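Putative beta-glucosidase (Bifidobacterium adolescentis, PDB 5WAB) hydrolyses beta-glucosidic linkages as a family 3 glycoside hydrolase, probably acting on terminal sugar residues of plant-derived glycosides such as ginsenosides. Local coordinates at residues T69-A74 against E91-E96. Residues are numbered along the deposited sequence; the frame is centred on the assembly and turned at random.
Sequences TCFPPA and EAMAEE
A bidentate carboxylate grip joins the loop of T69 and F71 to helix 83-99 in the N-terminal, TIM-barrel-type domain of this family 3 glycosidase: E96 takes the backbone N-H and the hydroxyl of T69 on separate oxygens. T69 N lies 3.2 Å from E96 OE1 with an N-H...O angle of 158°, and T69 OG1 donates to E96 OE2 over 2.8 Å. Both oxygens receive through their syn lone pairs, the arrangement expected when one carboxylate spans two donors of one residue. With OG1 anti to the carbonyl carbon and beside its own N (chi1 -61°), the T69 hydroxyl comes to lie on the same side as the backbone N-H, so that one carboxylate can meet both. H304 ND1 is a second hydrogen-bond partner of OE2, and this extra bond probably helps fix the carboxylate's rotation. An alanine here removes the whole carboxylate, and would probably leave the buried N-H and hydroxyl of T69 and the ND1 of H304 without their common partner, with a gap between loop and helix.

Beside this polar grip, F71 packs on the preceding helical turn. Its CZ touches A92 CB at 3.7 Å and its CE2 meets M93 CG at 3.6 Å, both approaches oblique to the ring. M93 SD sits 5.1 Å from the F71 ring centroid and 38° off the normal, a Met-aromatic contact. Within the loop, T69 CG2 lies over one ring face, 3.6 Å above the plane and offset toward the rim.

The contact is buried: helix 301-313 lies against T69 through H304 and A308 and touches A92 through H304, while the loop itself runs from strand 41-44 to helix 74-77.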
ATOM      1  N   THR A  69     -16.999 -10.353   0.132  1.00 33.34           N
ATOM      2  CA  THR A  69     -15.704 -10.999   0.296  1.00 34.02           C
ATOM      3  C   THR A  69     -14.720 -10.036   0.949  1.00 33.96           C
ATOM      4  O   THR A  69     -14.455  -8.951   0.420  1.00 32.51           O
ATOM      5  CB  THR A  69     -15.170 -11.474  -1.050  1.00 33.29           C
ATOM      6  OG1 THR A  69     -16.086 -12.422  -1.612  1.00 34.47           O
ATOM      7  CG2 THR A  69     -13.788 -12.119  -0.878  1.00 32.58           C
ATOM      8  N   CYS A  70     -14.182 -10.428   2.100  1.00 34.48           N
ATOM      9  CA  CYS A  70     -13.181  -9.625   2.792  1.00 34.06           C
ATOM     10  C   CYS A  70     -11.813 -10.058   2.282  1.00 35.16           C
ATOM     11  O   CYS A  70     -11.273 -11.083   2.706  1.00 40.13           O
ATOM     12  CB  CYS A  70     -13.308  -9.785   4.304  1.00 35.23           C
ATOM     13  SG  CYS A  70     -12.135  -8.793   5.276  1.00 34.92           S
ATOM     14  N   PHE A  71     -11.253  -9.285   1.363  1.00 32.57           N
ATOM     15  CA  PHE A  71      -9.928  -9.590   0.852  1.00 31.73           C
ATOM     16  C   PHE A  71      -8.867  -9.181   1.869  1.00 30.52           C
ATOM     17  O   PHE A  71      -9.136  -8.385   2.773  1.00 29.81           O
ATOM     18  CB  PHE A  71      -9.708  -8.875  -0.477  1.00 29.38           C
ATOM     19  CG  PHE A  71     -10.634  -9.333  -1.560  1.00 30.46           C
ATOM     20  CD1 PHE A  71     -10.329 -10.445  -2.327  1.00 31.21           C
ATOM     21  CD2 PHE A  71     -11.812  -8.653  -1.814  1.00 30.13           C
ATOM     22  CE1 PHE A  71     -11.183 -10.873  -3.322  1.00 31.05           C
ATOM     23  CE2 PHE A  71     -12.669  -9.076  -2.807  1.00 29.62           C
ATOM     24  CZ  PHE A  71     -12.354 -10.189  -3.563  1.00 30.33           C
ATOM     25  N   PRO A  72      -7.651  -9.709   1.754  1.00 29.49           N
ATOM     26  CA  PRO A  72      -6.598  -9.310   2.685  1.00 28.57           C
ATOM     27  C   PRO A  72      -6.336  -7.821   2.582  1.00 25.33           C
ATOM     28  O   PRO A  72      -6.258  -7.275   1.470  1.00 24.22           O
ATOM     29  CB  PRO A  72      -5.380 -10.131   2.227  1.00 28.76           C
ATOM     30  CG  PRO A  72      -5.697 -10.558   0.834  1.00 28.85           C
ATOM     31  CD  PRO A  72      -7.181 -10.748   0.819  1.00 29.65           C
ATOM     32  N   PRO A  73      -6.252  -7.126   3.719  1.00 22.92           N
ATOM     33  CA  PRO A  73      -5.850  -5.718   3.697  1.00 20.93           C
ATOM     34  C   PRO A  73      -4.499  -5.536   3.025  1.00 20.72           C
ATOM     35  O   PRO A  73      -3.678  -6.450   2.953  1.00 20.66           O
ATOM     36  CB  PRO A  73      -5.793  -5.344   5.179  1.00 21.88           C
ATOM     37  CG  PRO A  73      -6.799  -6.254   5.813  1.00 23.90           C
ATOM     38  CD  PRO A  73      -6.703  -7.552   5.055  1.00 23.55           C
ATOM     39  N   ALA A  74      -4.275  -4.315   2.542  1.00 22.97           N
ATOM     40  CA  ALA A  74      -3.112  -4.042   1.705  1.00 23.87           C
ATOM     41  C   ALA A  74      -1.795  -4.328   2.423  1.00 26.48           C
ATOM     42  O   ALA A  74      -0.815  -4.708   1.776  1.00 30.16           O
ATOM     43  CB  ALA A  74      -3.162  -2.597   1.212  1.00 23.43           C
ATOM     44  N   GLU A  91     -11.140  -6.882  -9.947  1.00 25.13           N
ATOM     45  CA  GLU A  91     -12.259  -7.337 -10.767  1.00 26.12           C
ATOM     46  C   GLU A  91     -13.355  -7.950  -9.907  1.00 24.74           C
ATOM     47  O   GLU A  91     -14.546  -7.708 -10.142  1.00 25.31           O
ATOM     48  CB  GLU A  91     -11.777  -8.344 -11.807  1.00 28.09           C
ATOM     49  CG  GLU A  91     -10.709  -7.824 -12.739  1.00 28.61           C
ATOM     50  CD  GLU A  91     -10.190  -8.918 -13.656  1.00 31.58           C
ATOM     51  OE1 GLU A  91     -10.318  -8.777 -14.887  1.00 33.98           O
ATOM     52  OE2 GLU A  91      -9.672  -9.934 -13.143  1.00 31.85           O
ATOM     53  N   ALA A  92     -12.975  -8.751  -8.907  1.00 22.81           N
ATOM     54  CA  ALA A  92     -13.975  -9.353  -8.032  1.00 23.51           C
ATOM     55  C   ALA A  92     -14.696  -8.289  -7.210  1.00 23.73           C
ATOM     56  O   ALA A  92     -15.919  -8.349  -7.047  1.00 24.97           O
ATOM     57  CB  ALA A  92     -13.320 -10.388  -7.119  1.00 23.19           C
ATOM     58  N   MET A  93     -13.951  -7.303  -6.699  1.00 24.29           N
ATOM     59  CA  MET A  93     -14.553  -6.200  -5.954  1.00 24.89           C
ATOM     60  C   MET A  93     -15.578  -5.444  -6.795  1.00 25.54           C
ATOM     61  O   MET A  93     -16.639  -5.053  -6.294  1.00 25.92           O
ATOM     62  CB  MET A  93     -13.456  -5.255  -5.460  1.00 25.38           C
ATOM     63  CG  MET A  93     -12.565  -5.844  -4.375  1.00 26.84           C
ATOM     64  SD  MET A  93     -11.070  -4.876  -4.056  1.00 27.70           S
ATOM     65  CE  MET A  93     -11.740  -3.286  -3.622  1.00 25.96           C
ATOM     66  N   ALA A  94     -15.279  -5.219  -8.078  1.00 25.00           N
ATOM     67  CA  ALA A  94     -16.221  -4.507  -8.933  1.00 23.97           C
ATOM     68  C   ALA A  94     -17.488  -5.320  -9.166  1.00 25.32           C
ATOM     69  O   ALA A  94     -18.597  -4.772  -9.162  1.00 24.53           O
ATOM     70  CB  ALA A  94     -15.561  -4.159 -10.263  1.00 22.72           C
ATOM     71  N   GLU A  95     -17.347  -6.631  -9.371  1.00 27.33           N
ATOM     72  CA  GLU A  95     -18.517  -7.471  -9.605  1.00 28.46           C
ATOM     73  C   GLU A  95     -19.433  -7.490  -8.388  1.00 29.60           C
ATOM     74  O   GLU A  95     -20.662  -7.533  -8.523  1.00 29.58           O
ATOM     75  CB  GLU A  95     -18.074  -8.884  -9.975  1.00 29.32           C
ATOM     76  CG  GLU A  95     -17.368  -8.956 -11.318  1.00 30.21           C
ATOM     77  CD  GLU A  95     -16.860 -10.342 -11.625  1.00 31.78           C
ATOM     78  OE1 GLU A  95     -16.659 -11.128 -10.671  1.00 32.16           O
ATOM     79  OE2 GLU A  95     -16.654 -10.646 -12.822  1.00 32.13           O
ATOM     80  N   GLU A  96     -18.858  -7.442  -7.186  1.00 29.95           N
ATOM     81  CA  GLU A  96     -19.702  -7.342  -6.004  1.00 31.46           C
ATOM     82  C   GLU A  96     -20.389  -5.983  -5.948  1.00 29.73           C
ATOM     83  O   GLU A  96     -21.554  -5.888  -5.545  1.00 30.30           O
ATOM     84  CB  GLU A  96     -18.878  -7.600  -4.742  1.00 32.51           C
ATOM     85  CG  GLU A  96     -18.120  -8.916  -4.788  1.00 34.68           C
ATOM     86  CD  GLU A  96     -17.598  -9.368  -3.433  1.00 35.30           C
ATOM     87  OE1 GLU A  96     -17.779  -8.645  -2.433  1.00 35.31           O
ATOM     88  OE2 GLU A  96     -17.016 -10.468  -3.376  1.00 36.11           O
TER